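Local coordinates for cyclopenase asqI (Emericella nidulans, PDB 5YY3), which uses one zinc ion per subunit to convert 4'-methoxycyclopenin into 4'-methoxyviridicatin, a ring contraction in the biosynthesis of aspoquinolone mycotoxins, at residues 236-241 against 393-398. Residues are numbered along the deposited sequence; the frame is centred on the assembly and turned at random.
Sequences LVRPWN and FWRWYK
R395 and K398 reach from helix 391-410 to carbonyls of the irregular 236-241 segment. R395 NE donates to R238 O at 2.6 Å, the oxygen lying 28° out of the R395 guanidinium plane, and R395 NH2 adds a weak bond to P239 O, which lies at the guanidinium edge. One turn on, K398 stays extended beyond CG (chi1 -174°), and NZ meets V237 O at 2.8 Å in the carbonyl plane; E226 of helix 210-231 is its salt-bridge partner. In return W240 N, at the centre of an inverse gamma turn, bonds to R395 O at 2.9 Å. All this lies in the hemocyanin-type domain of a tyrosinase-family enzyme, where the loop after helix 210-231 packs along helix 391-410. W396 sits about 7 Å, side chain to side chain, from the zinc ligand H218. The R395 guanidinium is sandwiched: R238 CB covers one face and W240 CE3 the other. R238 NH1 comes within 3.2 Å of R395 NH1, but D245 pairs with both arginines and E248 also takes R238, which probably offsets the like charges. Among the apolar contacts, W240 CD1 abuts the edge of W396 at CE3, 3.6 Å away, their rings inclined at 57°.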
ATOM      1  N   LEU A 236     -15.419   3.559   4.731  1.00 23.99           N
ATOM      2  CA  LEU A 236     -16.861   3.522   4.608  1.00 24.81           C
ATOM      3  C   LEU A 236     -17.248   4.370   3.393  1.00 24.83           C
ATOM      4  O   LEU A 236     -16.470   5.213   2.933  1.00 27.71           O
ATOM      5  CB  LEU A 236     -17.528   4.038   5.886  1.00 24.77           C
ATOM      6  CG  LEU A 236     -17.422   3.212   7.179  1.00 28.04           C
ATOM      7  CD1 LEU A 236     -17.944   4.004   8.375  1.00 27.16           C
ATOM      8  CD2 LEU A 236     -18.147   1.873   7.072  1.00 24.56           C
ATOM      9  N   VAL A 237     -18.440   4.140   2.858  1.00 24.58           N
ATOM     10  CA  VAL A 237     -18.881   4.867   1.676  1.00 22.94           C
ATOM     11  C   VAL A 237     -19.293   6.305   1.990  1.00 23.81           C
ATOM     12  O   VAL A 237     -20.016   6.547   2.967  1.00 24.30           O
ATOM     13  CB  VAL A 237     -20.049   4.138   1.007  1.00 23.03           C
ATOM     14  CG1 VAL A 237     -20.809   5.068   0.093  1.00 20.96           C
ATOM     15  CG2 VAL A 237     -19.532   2.914   0.254  1.00 22.01           C
ATOM     16  N   ARG A 238     -18.829   7.258   1.172  1.00 20.97           N
ATOM     17  CA  ARG A 238     -19.319   8.635   1.252  1.00 23.62           C
ATOM     18  C   ARG A 238     -20.671   8.714   0.561  1.00 21.38           C
ATOM     19  O   ARG A 238     -20.768   8.502  -0.642  1.00 26.15           O
ATOM     20  CB  ARG A 238     -18.344   9.626   0.617  1.00 20.73           C
ATOM     21  CG  ARG A 238     -18.658  11.101   0.956  1.00 26.98           C
ATOM     22  CD  ARG A 238     -17.947  12.087  -0.002  1.00 28.85           C
ATOM     23  NE  ARG A 238     -16.649  11.553  -0.371  1.00 36.43           N
ATOM     24  CZ  ARG A 238     -16.067  11.682  -1.557  1.00 35.56           C
ATOM     25  NH1 ARG A 238     -16.643  12.350  -2.548  1.00 37.70           N
ATOM     26  NH2 ARG A 238     -14.881  11.132  -1.741  1.00 35.46           N
ATOM     27  N   PRO A 239     -21.725   9.024   1.315  1.00 22.55           N
ATOM     28  CA  PRO A 239     -23.039   9.076   0.658  1.00 22.82           C
ATOM     29  C   PRO A 239     -23.113  10.212  -0.339  1.00 23.72           C
ATOM     30  O   PRO A 239     -22.372  11.185  -0.210  1.00 24.46           O
ATOM     31  CB  PRO A 239     -24.011   9.294   1.816  1.00 21.56           C
ATOM     32  CG  PRO A 239     -23.175   9.899   2.900  1.00 24.80           C
ATOM     33  CD  PRO A 239     -21.792   9.341   2.750  1.00 22.73           C
ATOM     34  N   TRP A 240     -23.987  10.078  -1.330  1.00 22.98           N
ATOM     35  CA  TRP A 240     -24.214  11.131  -2.313  1.00 20.05           C
ATOM     36  C   TRP A 240     -25.209  12.130  -1.761  1.00 22.83           C
ATOM     37  O   TRP A 240     -26.296  12.309  -2.329  1.00 20.02           O
ATOM     38  CB  TRP A 240     -24.739  10.531  -3.621  1.00 20.73           C
ATOM     39  CG  TRP A 240     -24.707  11.482  -4.794  1.00 24.82           C
ATOM     40  CD1 TRP A 240     -25.745  12.213  -5.293  1.00 19.74           C
ATOM     41  CD2 TRP A 240     -23.573  11.784  -5.614  1.00 25.52           C
ATOM     42  NE1 TRP A 240     -25.330  12.949  -6.369  1.00 21.66           N
ATOM     43  CE2 TRP A 240     -23.999  12.706  -6.590  1.00 22.35           C
ATOM     44  CE3 TRP A 240     -22.237  11.358  -5.621  1.00 19.70           C
ATOM     45  CZ2 TRP A 240     -23.142  13.215  -7.556  1.00 22.75           C
ATOM     46  CZ3 TRP A 240     -21.385  11.864  -6.571  1.00 20.44           C
ATOM     47  CH2 TRP A 240     -21.840  12.790  -7.532  1.00 23.98           C
ATOM     48  N   ASN A 241     -24.857  12.745  -0.632  1.00 22.77           N
ATOM     49  CA  ASN A 241     -25.740  13.701   0.042  1.00 21.93           C
ATOM     50  C   ASN A 241     -25.627  15.106  -0.549  1.00 25.87           C
ATOM     51  O   ASN A 241     -26.605  15.856  -0.577  1.00 25.92           O
ATOM     52  CB  ASN A 241     -25.448  13.740   1.543  1.00 18.21           C
ATOM     53  CG  ASN A 241     -26.006  12.523   2.284  1.00 25.43           C
ATOM     54  OD1 ASN A 241     -27.000  11.933   1.868  1.00 23.34           O
ATOM     55  ND2 ASN A 241     -25.351  12.137   3.377  1.00 24.32           N
ATOM     56  N   PHE A 393     -23.394   4.109  -7.763  1.00 22.63           N
ATOM     57  CA  PHE A 393     -24.746   3.791  -7.324  1.00 20.11           C
ATOM     58  C   PHE A 393     -24.783   3.424  -5.845  1.00 22.60           C
ATOM     59  O   PHE A 393     -25.804   3.604  -5.182  1.00 21.47           O
ATOM     60  CB  PHE A 393     -25.350   2.681  -8.178  1.00 25.30           C
ATOM     61  CG  PHE A 393     -25.680   3.130  -9.582  1.00 28.72           C
ATOM     62  CD1 PHE A 393     -24.816   2.870 -10.639  1.00 29.94           C
ATOM     63  CD2 PHE A 393     -26.807   3.887  -9.828  1.00 30.10           C
ATOM     64  CE1 PHE A 393     -25.111   3.299 -11.922  1.00 29.97           C
ATOM     65  CE2 PHE A 393     -27.104   4.336 -11.116  1.00 32.08           C
ATOM     66  CZ  PHE A 393     -26.261   4.039 -12.157  1.00 25.67           C
ATOM     67  N   TRP A 394     -23.666   2.928  -5.321  1.00 23.62           N
ATOM     68  CA  TRP A 394     -23.605   2.598  -3.905  1.00 21.82           C
ATOM     69  C   TRP A 394     -23.595   3.888  -3.133  1.00 20.85           C
ATOM     70  O   TRP A 394     -24.133   3.953  -2.028  1.00 25.00           O
ATOM     71  CB  TRP A 394     -22.387   1.707  -3.587  1.00 22.18           C
ATOM     72  CG  TRP A 394     -22.638   0.331  -4.107  1.00 17.70           C
ATOM     73  CD1 TRP A 394     -22.261  -0.169  -5.315  1.00 21.02           C
ATOM     74  CD2 TRP A 394     -23.422  -0.693  -3.475  1.00 18.14           C
ATOM     75  NE1 TRP A 394     -22.723  -1.458  -5.462  1.00 20.78           N
ATOM     76  CE2 TRP A 394     -23.439  -1.802  -4.342  1.00 19.83           C
ATOM     77  CE3 TRP A 394     -24.091  -0.785  -2.247  1.00 19.90           C
ATOM     78  CZ2 TRP A 394     -24.103  -2.986  -4.024  1.00 17.19           C
ATOM     79  CZ3 TRP A 394     -24.741  -1.956  -1.932  1.00 17.02           C
ATOM     80  CH2 TRP A 394     -24.738  -3.049  -2.815  1.00 20.14           C
ATOM     81  N   ARG A 395     -23.046   4.942  -3.733  1.00 20.59           N
ATOM     82  CA  ARG A 395     -23.073   6.242  -3.069  1.00 23.11           C
ATOM     83  C   ARG A 395     -24.505   6.803  -3.098  1.00 21.51           C
ATOM     84  O   ARG A 395     -24.950   7.435  -2.137  1.00 19.72           O
ATOM     85  CB  ARG A 395     -22.067   7.211  -3.708  1.00 21.28           C
ATOM     86  CG  ARG A 395     -20.607   6.703  -3.644  1.00 21.57           C
ATOM     87  CD  ARG A 395     -19.581   7.834  -3.885  1.00 20.02           C
ATOM     88  NE  ARG A 395     -19.997   8.991  -3.114  1.00 24.40           N
ATOM     89  CZ  ARG A 395     -19.528  10.218  -3.278  1.00 30.83           C
ATOM     90  NH1 ARG A 395     -18.580  10.457  -4.187  1.00 28.40           N
ATOM     91  NH2 ARG A 395     -20.017  11.204  -2.523  1.00 26.50           N
ATOM     92  N   TRP A 396     -25.239   6.540  -4.176  1.00 19.03           N
ATOM     93  CA  TRP A 396     -26.647   6.912  -4.204  1.00 18.37           C
ATOM     94  C   TRP A 396     -27.474   6.047  -3.229  1.00 23.01           C
ATOM     95  O   TRP A 396     -28.295   6.582  -2.473  1.00 23.66           O
ATOM     96  CB  TRP A 396     -27.216   6.815  -5.627  1.00 20.40           C
ATOM     97  CG  TRP A 396     -28.649   7.300  -5.718  1.00 22.27           C
ATOM     98  CD1 TRP A 396     -29.763   6.527  -5.840  1.00 22.29           C
ATOM     99  CD2 TRP A 396     -29.107   8.663  -5.681  1.00 19.65           C
ATOM    100  NE1 TRP A 396     -30.888   7.320  -5.882  1.00 24.44           N
ATOM    101  CE2 TRP A 396     -30.511   8.640  -5.786  1.00 21.74           C
ATOM    102  CE3 TRP A 396     -28.469   9.902  -5.550  1.00 16.96           C
ATOM    103  CZ2 TRP A 396     -31.292   9.797  -5.779  1.00 23.40           C
ATOM    104  CZ3 TRP A 396     -29.239  11.054  -5.548  1.00 22.16           C
ATOM    105  CH2 TRP A 396     -30.639  10.994  -5.665  1.00 19.85           C
ATOM    106  N   TYR A 397     -27.265   4.728  -3.233  1.00 19.94           N
ATOM    107  CA  TYR A 397     -27.990   3.858  -2.289  1.00 20.12           C
ATOM    108  C   TYR A 397     -27.767   4.311  -0.843  1.00 20.64           C
ATOM    109  O   TYR A 397     -28.694   4.287  -0.036  1.00 20.95           O
ATOM    110  CB  TYR A 397     -27.572   2.394  -2.423  1.00 19.17           C
ATOM    111  CG  TYR A 397     -27.750   1.754  -3.794  1.00 21.66           C
ATOM    112  CD1 TYR A 397     -28.684   2.234  -4.712  1.00 25.20           C
ATOM    113  CD2 TYR A 397     -26.965   0.667  -4.166  1.00 20.10           C
ATOM    114  CE1 TYR A 397     -28.835   1.627  -5.972  1.00 24.61           C
ATOM    115  CE2 TYR A 397     -27.105   0.061  -5.413  1.00 23.23           C
ATOM    116  CZ  TYR A 397     -28.041   0.544  -6.311  1.00 23.96           C
ATOM    117  OH  TYR A 397     -28.166  -0.065  -7.542  1.00 25.87           O
ATOM    118  N   LYS A 398     -26.555   4.743  -0.503  1.00 22.31           N
ATOM    119  CA  LYS A 398     -26.346   5.187   0.876  1.00 19.39           C
ATOM    120  C   LYS A 398     -27.051   6.526   1.121  1.00 22.85           C
ATOM    121  O   LYS A 398     -27.459   6.809   2.248  1.00 24.17           O
ATOM    122  CB  LYS A 398     -24.860   5.295   1.241  1.00 19.50           C
ATOM    123  CG  LYS A 398     -24.670   5.615   2.733  1.00 21.28           C
ATOM    124  CD  LYS A 398     -23.267   5.327   3.232  1.00 26.27           C
ATOM    125  CE  LYS A 398     -23.040   5.925   4.622  1.00 22.59           C
ATOM    126  NZ  LYS A 398     -21.610   5.774   5.083  1.00 30.28           N
TER